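Local coordinates for alginate lyase (Bacteroides ovatus, PDB 3NNB), which probably depolymerises the polysaccharide alginate by beta-elimination, on a largely helical scaffold, at residues E12-V17 and Y115-D120; M49-T54 and K95-K100; R254-I259 and A302-G307. One frame throughout, in Å; residues are numbered along the deposited sequence.

Contact 1: E12-V17 and Y115-D120; sequences EKLAKV and YYFSGD
Leu14 and Tyr116 meet obliquely: CG of Leu14 lies 3.8 Å from CE2 of Tyr116, and the CD2 branch of Leu14 reaches the same ring carbon. The other branch of Leu14 serves the second aromatic, with CD1 4.0 Å from CZ of Phe117; these two side chains cross at about a right angle, so one leucine is divided between two rings. Val17 completes the group. Its CG1 stands 3.6 Å from CE1 of Phe117, at the edge of the ring and near its plane. Within helix 98-118 the rings also touch each other, Tyr116 CD2 sitting 4.1 Å above the Phe117 plane and displaced toward the rim. Tyr116 CG is turned anti to its own nitrogen (chi1 -176°), which carries the phenol over to helix 11-19, where OH comes 3.4 Å from CA of Ala15. Lys18 adds a cation-pi contact to this ring and also donates to the carbonyl O of Tyr116, while Leu180 of helix 171-180 packs on both Leu14 and Tyr116. Replacing Tyr116 by alanine would probably leave a gap beside Leu14 and deprive the Lys18 ammonium of its aromatic partner. Between the two segments cohesion is therefore mainly apolar, resting on the shape of aliphatic branches against rings, and Lys18, one residue beyond Val17, adds polar reinforcement.

Contact 2: M49-T54 and K95-K100; sequences MDKTMT and KLDRNK
The backbones approach closely at Lys51 and Leu96, whose CA atoms are 5.1 Å apart, where the irregular segment 49-54 passes the residues leading into helix 98-118. Lys51 carries much of the contact. Its CG lies between the backbone N and the carbonyl carbon (chi1 63°), and the chain runs extended beside the Asp97 carboxylate, crossing it obliquely with CD 3.4 Å from OD1, before bending at chi4 (-69°). That bend delivers NZ to Asp97 OD2 at 2.7 Å, on the syn lone pair, in a salt bridge. The same ammonium donates to the carbonyl oxygens of Val48, Lys60 and Asp62; four acceptors thus surround three N-H groups, so at least one hydrogen is probably shared. OD2 also accepts from the backbone N of Met64, which probably helps to fix the Asp97 carboxylate.

A second salt bridge lies toward the exposed side: Lys100 NZ meets Asp50 OD2 at 2.7 Å, with the side chains crossing at about a right angle and the donor 39° out of the carboxylate plane. OD2 is gripped again by Ser47 N. Water adds two links. One accepts from Thr52 N and donates to Lys95 O at 2.6 Å; the other donates to Asp97 OD1 at 2.7 Å and weakly accepts from Lys51 N. The main apolar contact is made by Met53, a selenomethionine, with CB 4.0 Å from CD2 of Leu96, beside Met64 of strand 64-66. The arrangement is a long loop clasped to the entry of a helix by a buried lysine-carboxylate pair, with strand 64-66 joined to the same aspartate, in what is probably an alpha/alpha toroid built of helical hairpins, as in related alginate lyases.

Contact 3: R254-I259 and A302-G307; sequences RLFAQI and ATSQDG
The Phe256 ring receives Ser304 squarely on one face: CB of Ser304 stands 3.6 Å from the Phe256 ring centroid and only 9° off the normal, a CH-pi contact. The backbone of Ser304 also lies over the ring, its N 3.4 Å from CE1 of Phe256. At the edge is the peptide of Ala302, with its O 3.7 Å from Phe256 CE1 and near the ring plane. The loop thus passes from rim to face along the aromatic, and Ala302 CB reaches Phe256 CZ at 4.3 Å. Phe256 CG is anti to its carbonyl carbon (chi1 -55°), a setting that directs the ring from the last turns of helix 240-258 to the loop. Leu255 adds a looser contact, CD1 to Ala302 CB at 4.4 Å, while packing elsewhere on Met285 of helix 274-293.

With CB given to the ring, Ser304 turns its hydroxyl to its own segment. OG donates to Asp306 OD1 at 2.6 Å, nearly in line with the C-O bond, and accepts from Arg308 N. A type I turn from Ser304 to Gly307 closes with Gly307 N donating to Ser304 O at 3.0 Å. Arg308 forms a salt bridge to Asp306 and donates to the carbonyl O of Ile259. Within the two segments the chemistry is divided: dispersion and weakly polar contacts on an aromatic face join helix to loop, and hydrogen bonds inside the loop probably help to fix the shape that offers serine CB to the ring, while Arg308 adds a polar tie to the helix end.

Contacts 1 and 2 share helix 98-118, gripping its C-terminal and N-terminal ends respectively, with centres 34 Å apart; along the chain, contact 2 is nested within the span closed by contact 1. Contact 3 lies later in sequence and, relative to contact 2, on the opposite side of the chain's centre, about 18 Å away between nearest atoms. Contact 1, mostly buried, is apolar between two helices. Contact 2 is partly buried and joins a loop to a helix start through charge and water. Contact 3, at the surface, joins a helix end to a loop mainly through one aromatic ring. Burial does not exclude charge: the Lys51-Asp97 pair is buried, whereas contact 3 has no salt bridge between its segments.

Contact 1: E12-V17 and Y115-D120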
ATOM      1  N   GLU A  12       9.350  -8.807  15.034  1.00 13.44           N
ATOM      2  CA  GLU A  12       9.566  -8.989  16.477  1.00 14.05           C
ATOM      3  C   GLU A  12       8.673  -8.073  17.308  1.00 13.07           C
ATOM      4  O   GLU A  12       8.140  -8.491  18.341  1.00 11.50           O
ATOM      5  CB  GLU A  12      11.080  -8.773  16.861  1.00 18.32           C
ATOM      6  CG  GLU A  12      12.014  -9.751  16.183  1.00 24.16           C
ATOM      7  N   LYS A  13       8.527  -6.817  16.903  1.00 12.63           N
ATOM      8  CA  LYS A  13       7.587  -5.912  17.558  1.00 10.69           C
ATOM      9  C   LYS A  13       6.179  -6.515  17.602  1.00 10.89           C
ATOM     10  O   LYS A  13       5.504  -6.505  18.636  1.00 10.92           O
ATOM     11  CB  LYS A  13       7.522  -4.549  16.838  1.00 14.32           C
ATOM     12  CG  LYS A  13       8.641  -3.610  17.160  1.00 19.35           C
ATOM     13  CD  LYS A  13       8.515  -2.301  16.301  1.00 20.74           C
ATOM     14  CE  LYS A  13       9.536  -1.310  16.745  1.00 17.59           C
ATOM     15  NZ  LYS A  13       9.164  -0.636  17.999  1.00 13.50           N
ATOM     16  N   LEU A  14       5.720  -7.011  16.447  1.00  9.92           N
ATOM     17  CA  LEU A  14       4.337  -7.509  16.357  1.00 10.64           C
ATOM     18  C   LEU A  14       4.147  -8.686  17.314  1.00 11.75           C
ATOM     19  O   LEU A  14       3.112  -8.800  17.963  1.00 10.88           O
ATOM     20  CB  LEU A  14       3.966  -7.871  14.913  1.00 11.50           C
ATOM     21  CG  LEU A  14       2.473  -7.938  14.623  1.00 16.56           C
ATOM     22  CD1 LEU A  14       1.822  -6.580  14.672  1.00 15.31           C
ATOM     23  CD2 LEU A  14       2.261  -8.606  13.203  1.00 16.15           C
ATOM     24  N   ALA A  15       5.150  -9.555  17.384  1.00 10.02           N
ATOM     25  CA  ALA A  15       5.088 -10.720  18.273  1.00  9.38           C
ATOM     26  C   ALA A  15       4.974 -10.276  19.713  1.00  9.35           C
ATOM     27  O   ALA A  15       4.269 -10.932  20.500  1.00 10.39           O
ATOM     28  CB  ALA A  15       6.313 -11.650  18.061  1.00  9.89           C
ATOM     29  N   LYS A  16       5.648  -9.191  20.081  1.00  9.85           N
ATOM     30  CA  LYS A  16       5.554  -8.696  21.455  1.00  8.98           C
ATOM     31  C   LYS A  16       4.208  -8.059  21.740  1.00 11.00           C
ATOM     32  O   LYS A  16       3.640  -8.229  22.820  1.00  9.85           O
ATOM     33  CB  LYS A  16       6.713  -7.739  21.800  1.00 10.92           C
ATOM     34  CG  LYS A  16       8.053  -8.405  21.741  1.00 15.42           C
ATOM     35  CD  LYS A  16       9.180  -7.442  22.034  1.00 16.29           C
ATOM     36  CE  LYS A  16      10.483  -8.238  22.158  1.00 27.39           C
ATOM     37  NZ  LYS A  16      11.697  -7.383  22.261  1.00 31.50           N
ATOM     38  N   VAL A  17       3.660  -7.334  20.768  1.00  8.92           N
ATOM     39  CA  VAL A  17       2.335  -6.780  20.929  1.00  8.03           C
ATOM     40  C   VAL A  17       1.321  -7.914  21.098  1.00  8.88           C
ATOM     41  O   VAL A  17       0.421  -7.796  21.896  1.00 10.40           O
ATOM     42  CB  VAL A  17       1.926  -5.859  19.732  1.00 10.67           C
ATOM     43  CG1 VAL A  17       0.464  -5.378  19.886  1.00 10.15           C
ATOM     44  CG2 VAL A  17       2.869  -4.668  19.596  1.00  9.73           C
ATOM     45  N   TYR A 115      -6.931 -13.168  13.301  1.00  9.27           N
ATOM     46  CA  TYR A 115      -6.507 -14.527  13.608  1.00  9.72           C
ATOM     47  C   TYR A 115      -5.168 -14.543  14.424  1.00  9.70           C
ATOM     48  O   TYR A 115      -5.013 -15.267  15.421  1.00  9.39           O
ATOM     49  CB  TYR A 115      -6.354 -15.360  12.335  1.00  8.70           C
ATOM     50  CG  TYR A 115      -5.710 -16.683  12.637  1.00  7.61           C
ATOM     51  CD1 TYR A 115      -6.453 -17.707  13.223  1.00 12.01           C
ATOM     52  CD2 TYR A 115      -4.366 -16.890  12.422  1.00  9.84           C
ATOM     53  CE1 TYR A 115      -5.844 -18.904  13.598  1.00 13.19           C
ATOM     54  CE2 TYR A 115      -3.767 -18.096  12.765  1.00 10.43           C
ATOM     55  CZ  TYR A 115      -4.500 -19.075  13.362  1.00 13.60           C
ATOM     56  OH  TYR A 115      -3.888 -20.268  13.677  1.00 21.88           O
ATOM     57  N   TYR A 116      -4.204 -13.732  14.018  1.00  7.88           N
ATOM     58  CA  TYR A 116      -2.911 -13.688  14.686  1.00  8.61           C
ATOM     59  C   TYR A 116      -3.042 -13.333  16.146  1.00  9.92           C
ATOM     60  O   TYR A 116      -2.442 -13.993  17.016  1.00 12.00           O
ATOM     61  CB  TYR A 116      -1.997 -12.686  13.975  1.00  8.65           C
ATOM     62  CG  TYR A 116      -0.600 -12.654  14.534  1.00  7.06           C
ATOM     63  CD1 TYR A 116       0.194 -13.800  14.530  1.00 10.34           C
ATOM     64  CD2 TYR A 116      -0.065 -11.483  15.058  1.00 10.72           C
ATOM     65  CE1 TYR A 116       1.507 -13.748  15.054  1.00 11.23           C
ATOM     66  CE2 TYR A 116       1.240 -11.432  15.573  1.00 10.28           C
ATOM     67  CZ  TYR A 116       2.001 -12.571  15.554  1.00 11.76           C
ATOM     68  OH  TYR A 116       3.281 -12.526  16.077  1.00 12.88           O
ATOM     69  N   PHE A 117      -3.842 -12.310  16.433  1.00 10.23           N
ATOM     70  CA  PHE A 117      -3.945 -11.799  17.795  1.00 10.78           C
ATOM     71  C   PHE A 117      -4.829 -12.682  18.683  1.00 13.25           C
ATOM     72  O   PHE A 117      -4.583 -12.770  19.897  1.00 16.64           O
ATOM     73  CB  PHE A 117      -4.429 -10.347  17.794  1.00  9.17           C
ATOM     74  CG  PHE A 117      -3.313  -9.360  17.546  1.00 11.51           C
ATOM     75  CD1 PHE A 117      -2.472  -8.972  18.576  1.00 26.37           C
ATOM     76  CD2 PHE A 117      -3.080  -8.848  16.295  1.00 13.47           C
ATOM     77  CE1 PHE A 117      -1.431  -8.081  18.334  1.00 24.80           C
ATOM     78  CE2 PHE A 117      -2.027  -7.970  16.051  1.00 16.31           C
ATOM     79  CZ  PHE A 117      -1.210  -7.592  17.067  1.00 23.80           C
ATOM     80  N   SER A 118      -5.866 -13.300  18.102  1.00 10.55           N
ATOM     81  CA  SER A 118      -6.895 -14.007  18.873  1.00 12.28           C
ATOM     82  C   SER A 118      -6.753 -15.515  18.858  1.00 13.16           C
ATOM     83  O   SER A 118      -7.252 -16.198  19.776  1.00 14.55           O
ATOM     84  CB  SER A 118      -8.314 -13.657  18.379  1.00 12.95           C
ATOM     85  OG  SER A 118      -8.576 -14.280  17.127  1.00 11.07           O
ATOM     86  N   GLY A 119      -6.129 -16.059  17.812  1.00 11.62           N
ATOM     87  CA  GLY A 119      -6.135 -17.473  17.544  1.00 12.01           C
ATOM     88  C   GLY A 119      -7.458 -18.085  17.150  1.00 13.19           C
ATOM     89  O   GLY A 119      -7.555 -19.316  17.025  1.00 12.32           O
ATOM     90  N   ASP A 120      -8.479 -17.259  16.909  1.00 12.54           N
ATOM     91  CA  ASP A 120      -9.798 -17.783  16.533  1.00  8.85           C
ATOM     92  C   ASP A 120      -9.805 -18.161  15.067  1.00  9.58           C
ATOM     93  O   ASP A 120      -9.730 -17.288  14.180  1.00 11.43           O
ATOM     94  CB  ASP A 120     -10.866 -16.744  16.829  1.00 10.14           C
ATOM     95  CG  ASP A 120     -12.273 -17.330  16.827  1.00 16.54           C
ATOM     96  OD1 ASP A 120     -12.524 -18.316  16.089  1.00 18.08           O
ATOM     97  OD2 ASP A 120     -13.115 -16.807  17.600  1.00 22.24           O
TER

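Contact 2: M49-T54 and K95-K100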
HETATM    1  N   MSE A  49     -15.911 -10.230 -11.154  1.00  9.72           N
HETATM    2  CA  MSE A  49     -17.142 -10.514 -11.903  1.00  8.32           C
HETATM    3  C   MSE A  49     -18.278  -9.592 -11.550  1.00 10.24           C
HETATM    4  O   MSE A  49     -19.327  -9.581 -12.237  1.00 11.81           O
HETATM    5  CB  MSE A  49     -17.551 -11.972 -11.715  1.00 11.49           C
HETATM    6  CG  MSE A  49     -16.424 -12.968 -11.947  1.00 11.36           C
HETATM    7 SE   MSE A  49     -15.469 -12.805 -13.647  0.75  9.55          SE
HETATM    8  CE  MSE A  49     -16.822 -13.768 -14.723  1.00 14.94           C
ATOM      9  N   ASP A  50     -18.125  -8.772 -10.517  1.00 11.56           N
ATOM     10  CA  ASP A  50     -19.250  -7.971 -10.052  1.00 11.08           C
ATOM     11  C   ASP A  50     -19.477  -6.724 -10.899  1.00 17.47           C
ATOM     12  O   ASP A  50     -20.601  -6.216 -10.959  1.00 20.02           O
ATOM     13  CB  ASP A  50     -19.062  -7.550  -8.595  1.00 11.14           C
ATOM     14  CG  ASP A  50     -19.119  -8.709  -7.641  1.00 14.72           C
ATOM     15  OD1 ASP A  50     -19.664  -9.754  -8.004  1.00 15.02           O
ATOM     16  OD2 ASP A  50     -18.586  -8.577  -6.518  1.00 14.71           O
ATOM     17  N   LYS A  51     -18.422  -6.209 -11.517  1.00 12.99           N
ATOM     18  CA  LYS A  51     -18.536  -5.002 -12.328  1.00 14.13           C
ATOM     19  C   LYS A  51     -19.528  -5.229 -13.483  1.00 13.34           C
ATOM     20  O   LYS A  51     -19.676  -6.335 -14.001  1.00 17.91           O
ATOM     21  CB  LYS A  51     -17.143  -4.559 -12.803  1.00 12.55           C
ATOM     22  CG  LYS A  51     -16.388  -5.542 -13.724  1.00 10.42           C
ATOM     23  CD  LYS A  51     -15.135  -4.917 -14.333  1.00  7.83           C
ATOM     24  CE  LYS A  51     -14.310  -5.968 -15.131  1.00  7.23           C
ATOM     25  NZ  LYS A  51     -13.692  -6.991 -14.175  1.00  7.40           N
ATOM     26  N   THR A  52     -20.187  -4.185 -13.945  1.00 22.42           N
ATOM     27  CA  THR A  52     -21.077  -4.377 -15.096  1.00 26.03           C
ATOM     28  C   THR A  52     -20.321  -4.359 -16.420  1.00 25.18           C
ATOM     29  O   THR A  52     -20.681  -5.123 -17.352  1.00 24.41           O
ATOM     30  CB  THR A  52     -22.204  -3.351 -15.096  1.00 30.26           C
ATOM     31  OG1 THR A  52     -21.704  -2.123 -14.524  1.00 40.20           O
ATOM     32  CG2 THR A  52     -23.345  -3.899 -14.265  1.00 23.71           C
HETATM   33  N   MSE A  53     -19.240  -3.575 -16.482  1.00 18.13           N
HETATM   34  CA  MSE A  53     -18.475  -3.455 -17.726  1.00 16.39           C
HETATM   35  C   MSE A  53     -17.441  -4.565 -17.791  1.00 14.06           C
HETATM   36  O   MSE A  53     -17.113  -5.170 -16.789  1.00 12.95           O
HETATM   37  CB  MSE A  53     -17.734  -2.116 -17.803  1.00 16.62           C
HETATM   38  CG  MSE A  53     -18.623  -0.919 -17.950  1.00 29.63           C
HETATM   39 SE   MSE A  53     -17.554   0.661 -18.303  0.75 32.38          SE
HETATM   40  CE  MSE A  53     -16.856   0.152 -20.069  1.00 38.06           C
ATOM     41  N   THR A  54     -16.937  -4.806 -18.987  1.00 12.25           N
ATOM     42  CA  THR A  54     -15.826  -5.723 -19.234  1.00  9.96           C
ATOM     43  C   THR A  54     -14.747  -4.971 -19.978  1.00 11.18           C
ATOM     44  O   THR A  54     -15.053  -4.153 -20.831  1.00  9.75           O
ATOM     45  CB  THR A  54     -16.315  -6.948 -20.068  1.00 12.39           C
ATOM     46  OG1 THR A  54     -17.372  -7.599 -19.344  1.00 14.23           O
ATOM     47  CG2 THR A  54     -15.210  -7.959 -20.366  1.00 10.87           C
ATOM     48  N   LYS A  95     -17.822   1.882 -10.146  1.00 10.75           N
ATOM     49  CA  LYS A  95     -18.504   0.934 -11.033  1.00 11.06           C
ATOM     50  C   LYS A  95     -17.605  -0.225 -11.467  1.00 10.49           C
ATOM     51  O   LYS A  95     -18.093  -1.263 -11.931  1.00 13.05           O
ATOM     52  CB  LYS A  95     -19.001   1.638 -12.309  1.00 12.01           C
ATOM     53  CG  LYS A  95     -20.063   2.702 -12.100  1.00 24.13           C
ATOM     54  CD  LYS A  95     -20.366   3.411 -13.468  1.00 37.45           C
ATOM     55  CE  LYS A  95     -21.069   4.799 -13.324  1.00 45.72           C
ATOM     56  NZ  LYS A  95     -20.816   5.702 -14.531  1.00 39.43           N
ATOM     57  N   LEU A  96     -16.302  -0.022 -11.371  1.00  9.36           N
ATOM     58  CA  LEU A  96     -15.324  -1.006 -11.858  1.00  9.14           C
ATOM     59  C   LEU A  96     -14.750  -1.785 -10.661  1.00 10.24           C
ATOM     60  O   LEU A  96     -15.458  -1.979  -9.686  1.00  9.63           O
ATOM     61  CB  LEU A  96     -14.292  -0.301 -12.720  1.00  7.61           C
ATOM     62  CG  LEU A  96     -14.867   0.463 -13.910  1.00  9.96           C
ATOM     63  CD1 LEU A  96     -13.747   1.071 -14.770  1.00  9.67           C
ATOM     64  CD2 LEU A  96     -15.766  -0.484 -14.750  1.00 11.14           C
ATOM     65  N   ASP A  97     -13.520  -2.297 -10.758  1.00  8.52           N
ATOM     66  CA  ASP A  97     -13.007  -3.262  -9.782  1.00  7.50           C
ATOM     67  C   ASP A  97     -12.278  -2.705  -8.558  1.00  6.45           C
ATOM     68  O   ASP A  97     -12.005  -3.443  -7.613  1.00  7.41           O
ATOM     69  CB  ASP A  97     -12.065  -4.254 -10.493  1.00  6.79           C
ATOM     70  CG  ASP A  97     -12.778  -5.160 -11.480  1.00  9.00           C
ATOM     71  OD1 ASP A  97     -13.972  -5.455 -11.234  1.00  9.33           O
ATOM     72  OD2 ASP A  97     -12.123  -5.575 -12.467  1.00  7.90           O
ATOM     73  N   ARG A  98     -11.888  -1.438  -8.602  1.00  9.02           N
ATOM     74  CA  ARG A  98     -10.927  -0.873  -7.609  1.00  8.03           C
ATOM     75  C   ARG A  98     -11.426  -0.981  -6.175  1.00  7.58           C
ATOM     76  O   ARG A  98     -10.662  -1.393  -5.273  1.00 10.02           O
ATOM     77  CB  ARG A  98     -10.623   0.601  -7.893  1.00  8.44           C
ATOM     78  CG  ARG A  98      -9.756   1.256  -6.860  1.00  9.25           C
ATOM     79  CD  ARG A  98      -8.391   0.637  -6.845  1.00 10.50           C
ATOM     80  NE  ARG A  98      -7.497   1.235  -5.847  1.00 12.06           N
ATOM     81  CZ  ARG A  98      -7.387   0.820  -4.585  1.00 13.23           C
ATOM     82  NH1 ARG A  98      -8.125  -0.161  -4.129  1.00 12.48           N
ATOM     83  NH2 ARG A  98      -6.497   1.405  -3.775  1.00 15.16           N
ATOM     84  N   ASN A  99     -12.676  -0.602  -5.947  1.00  8.54           N
ATOM     85  CA  ASN A  99     -13.221  -0.635  -4.571  1.00  8.92           C
ATOM     86  C   ASN A  99     -13.503  -2.033  -4.075  1.00  7.43           C
ATOM     87  O   ASN A  99     -13.339  -2.300  -2.897  1.00 11.51           O
ATOM     88  CB  ASN A  99     -14.440   0.296  -4.434  1.00  8.38           C
ATOM     89  CG  ASN A  99     -14.042   1.798  -4.524  1.00 12.26           C
ATOM     90  OD1 ASN A  99     -12.876   2.144  -4.325  1.00 16.96           O
ATOM     91  ND2 ASN A  99     -15.023   2.675  -4.824  1.00 17.98           N
ATOM     92  N   LYS A 100     -13.868  -2.944  -4.960  1.00  8.26           N
ATOM     93  CA  LYS A 100     -14.017  -4.342  -4.581  1.00  8.24           C
ATOM     94  C   LYS A 100     -12.659  -4.933  -4.186  1.00  9.32           C
ATOM     95  O   LYS A 100     -12.547  -5.629  -3.170  1.00  9.17           O
ATOM     96  CB  LYS A 100     -14.649  -5.184  -5.697  1.00 11.28           C
ATOM     97  CG  LYS A 100     -16.091  -4.854  -6.157  1.00 16.82           C
ATOM     98  CD  LYS A 100     -17.068  -4.701  -5.070  1.00 30.60           C
ATOM     99  CE  LYS A 100     -18.545  -4.752  -5.616  1.00 37.83           C
ATOM    100  NZ  LYS A 100     -19.183  -6.145  -5.485  1.00 24.42           N
TER
HETATM  101  O   HOH W   1     -16.042  -6.115  -9.670  1.00 13.96           O
HETATM  102  O   HOH W   2     -20.559  -2.205 -12.094  1.00 33.37           O

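Contact 3: R254-I259 and A302-G307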
ATOM      1  N   ARG A 254      15.662   5.490  -7.261  1.00  7.22           N
ATOM      2  CA  ARG A 254      14.447   6.089  -6.680  1.00  8.84           C
ATOM      3  C   ARG A 254      14.765   7.213  -5.680  1.00  8.90           C
ATOM      4  O   ARG A 254      14.357   8.347  -5.869  1.00  9.88           O
ATOM      5  CB  ARG A 254      13.555   5.037  -6.011  1.00  9.21           C
ATOM      6  CG  ARG A 254      13.214   3.858  -6.898  1.00  8.12           C
ATOM      7  CD  ARG A 254      12.502   4.248  -8.199  1.00  6.63           C
ATOM      8  NE  ARG A 254      12.264   3.049  -9.000  1.00  8.12           N
ATOM      9  CZ  ARG A 254      11.692   3.040 -10.197  1.00  8.35           C
ATOM     10  NH1 ARG A 254      11.360   4.161 -10.800  1.00 10.57           N
ATOM     11  NH2 ARG A 254      11.466   1.888 -10.790  1.00  9.37           N
ATOM     12  N   LEU A 255      15.522   6.917  -4.626  1.00  7.45           N
ATOM     13  CA  LEU A 255      15.725   7.922  -3.592  1.00  8.24           C
ATOM     14  C   LEU A 255      16.481   9.137  -4.106  1.00  9.01           C
ATOM     15  O   LEU A 255      16.111  10.266  -3.841  1.00  9.35           O
ATOM     16  CB  LEU A 255      16.491   7.357  -2.372  1.00 10.31           C
ATOM     17  CG  LEU A 255      15.775   6.216  -1.643  1.00  7.10           C
ATOM     18  CD1 LEU A 255      16.639   5.703  -0.509  1.00  7.18           C
ATOM     19  CD2 LEU A 255      14.336   6.587  -1.149  1.00  9.06           C
ATOM     20  N   PHE A 256      17.589   8.908  -4.809  1.00  8.68           N
ATOM     21  CA  PHE A 256      18.446  10.040  -5.176  1.00  8.28           C
ATOM     22  C   PHE A 256      17.871  10.778  -6.394  1.00  9.92           C
ATOM     23  O   PHE A 256      18.268  11.921  -6.683  1.00 11.96           O
ATOM     24  CB  PHE A 256      19.898   9.604  -5.432  1.00  8.72           C
ATOM     25  CG  PHE A 256      20.547   8.833  -4.287  1.00  8.60           C
ATOM     26  CD1 PHE A 256      20.102   8.933  -2.972  1.00 11.14           C
ATOM     27  CD2 PHE A 256      21.630   7.991  -4.547  1.00 13.13           C
ATOM     28  CE1 PHE A 256      20.700   8.200  -1.936  1.00 12.05           C
ATOM     29  CE2 PHE A 256      22.232   7.270  -3.500  1.00 12.82           C
ATOM     30  CZ  PHE A 256      21.773   7.380  -2.227  1.00 10.86           C
ATOM     31  N   ALA A 257      16.978  10.120  -7.115  1.00  9.31           N
ATOM     32  CA  ALA A 257      16.310  10.722  -8.247  1.00  9.27           C
ATOM     33  C   ALA A 257      15.187  11.666  -7.760  1.00 10.56           C
ATOM     34  O   ALA A 257      14.999  12.736  -8.329  1.00 11.87           O
ATOM     35  CB  ALA A 257      15.738   9.646  -9.156  1.00 12.25           C
ATOM     36  N   GLN A 258      14.439  11.224  -6.765  1.00  8.30           N
ATOM     37  CA  GLN A 258      13.168  11.851  -6.323  1.00  9.86           C
ATOM     38  C   GLN A 258      13.271  12.804  -5.125  1.00  7.93           C
ATOM     39  O   GLN A 258      12.338  13.584  -4.898  1.00  8.38           O
ATOM     40  CB  GLN A 258      12.112  10.780  -6.020  1.00  7.55           C
ATOM     41  CG  GLN A 258      11.808   9.892  -7.211  1.00  8.02           C
ATOM     42  CD  GLN A 258      10.598   9.020  -7.050  1.00  8.80           C
ATOM     43  OE1 GLN A 258       9.669   9.304  -6.252  1.00  9.42           O
ATOM     44  NE2 GLN A 258      10.580   7.926  -7.838  1.00  7.93           N
ATOM     45  N   ILE A 259      14.391  12.755  -4.400  1.00  7.30           N
ATOM     46  CA  ILE A 259      14.651  13.620  -3.272  1.00  8.18           C
ATOM     47  C   ILE A 259      15.767  14.610  -3.621  1.00  9.34           C
ATOM     48  O   ILE A 259      16.831  14.230  -4.066  1.00  9.20           O
ATOM     49  CB  ILE A 259      15.027  12.817  -2.006  1.00  7.68           C
ATOM     50  CG1 ILE A 259      13.960  11.743  -1.705  1.00  7.52           C
ATOM     51  CG2 ILE A 259      15.267  13.724  -0.798  1.00  9.08           C
ATOM     52  CD1 ILE A 259      14.467  10.726  -0.667  1.00  5.69           C
ATOM     53  N   ALA A 302      20.843   5.261   3.328  1.00 11.59           N
ATOM     54  CA  ALA A 302      21.452   5.470   2.006  1.00 10.63           C
ATOM     55  C   ALA A 302      21.455   6.954   1.699  1.00 13.44           C
ATOM     56  O   ALA A 302      20.419   7.598   1.752  1.00 11.64           O
ATOM     57  CB  ALA A 302      20.727   4.694   0.900  1.00 10.39           C
ATOM     58  N   THR A 303      22.638   7.490   1.411  1.00 11.03           N
ATOM     59  CA  THR A 303      22.808   8.944   1.278  1.00 11.09           C
ATOM     60  C   THR A 303      23.650   9.220   0.064  1.00 14.08           C
ATOM     61  O   THR A 303      24.682   8.576  -0.124  1.00 14.65           O
ATOM     62  CB  THR A 303      23.498   9.540   2.531  1.00 11.48           C
ATOM     63  OG1 THR A 303      22.779   9.159   3.702  1.00 14.91           O
ATOM     64  CG2 THR A 303      23.549  11.073   2.471  1.00 13.14           C
ATOM     65  N   SER A 304      23.222  10.152  -0.788  1.00 12.33           N
ATOM     66  CA  SER A 304      24.003  10.487  -1.972  1.00 12.64           C
ATOM     67  C   SER A 304      25.157  11.427  -1.590  1.00 12.44           C
ATOM     68  O   SER A 304      25.180  11.997  -0.513  1.00 12.12           O
ATOM     69  CB  SER A 304      23.139  11.170  -3.054  1.00 12.16           C
ATOM     70  OG  SER A 304      22.778  12.459  -2.632  1.00 12.65           O
ATOM     71  N   GLN A 305      26.091  11.583  -2.525  1.00 15.85           N
ATOM     72  CA  GLN A 305      27.251  12.458  -2.316  1.00 18.02           C
ATOM     73  C   GLN A 305      26.787  13.872  -1.982  1.00 18.20           C
ATOM     74  O   GLN A 305      27.420  14.557  -1.181  1.00 19.73           O
ATOM     75  CB  GLN A 305      28.142  12.457  -3.577  1.00 16.71           C
ATOM     76  N   ASP A 306      25.660  14.308  -2.560  1.00 16.66           N
ATOM     77  CA  ASP A 306      25.126  15.651  -2.288  1.00 15.41           C
ATOM     78  C   ASP A 306      24.027  15.732  -1.186  1.00 17.31           C
ATOM     79  O   ASP A 306      23.386  16.757  -0.999  1.00 17.62           O
ATOM     80  CB  ASP A 306      24.711  16.376  -3.607  1.00 18.83           C
ATOM     81  CG  ASP A 306      23.621  15.657  -4.404  1.00 22.91           C
ATOM     82  OD1 ASP A 306      23.343  14.469  -4.157  1.00 20.84           O
ATOM     83  OD2 ASP A 306      23.078  16.247  -5.363  1.00 20.25           O
ATOM     84  N   GLY A 307      23.883  14.671  -0.399  1.00 12.70           N
ATOM     85  CA  GLY A 307      23.069  14.708   0.796  1.00 11.41           C
ATOM     86  C   GLY A 307      21.607  14.314   0.612  1.00 11.07           C
ATOM     87  O   GLY A 307      20.828  14.548   1.486  1.00 13.82           O
TER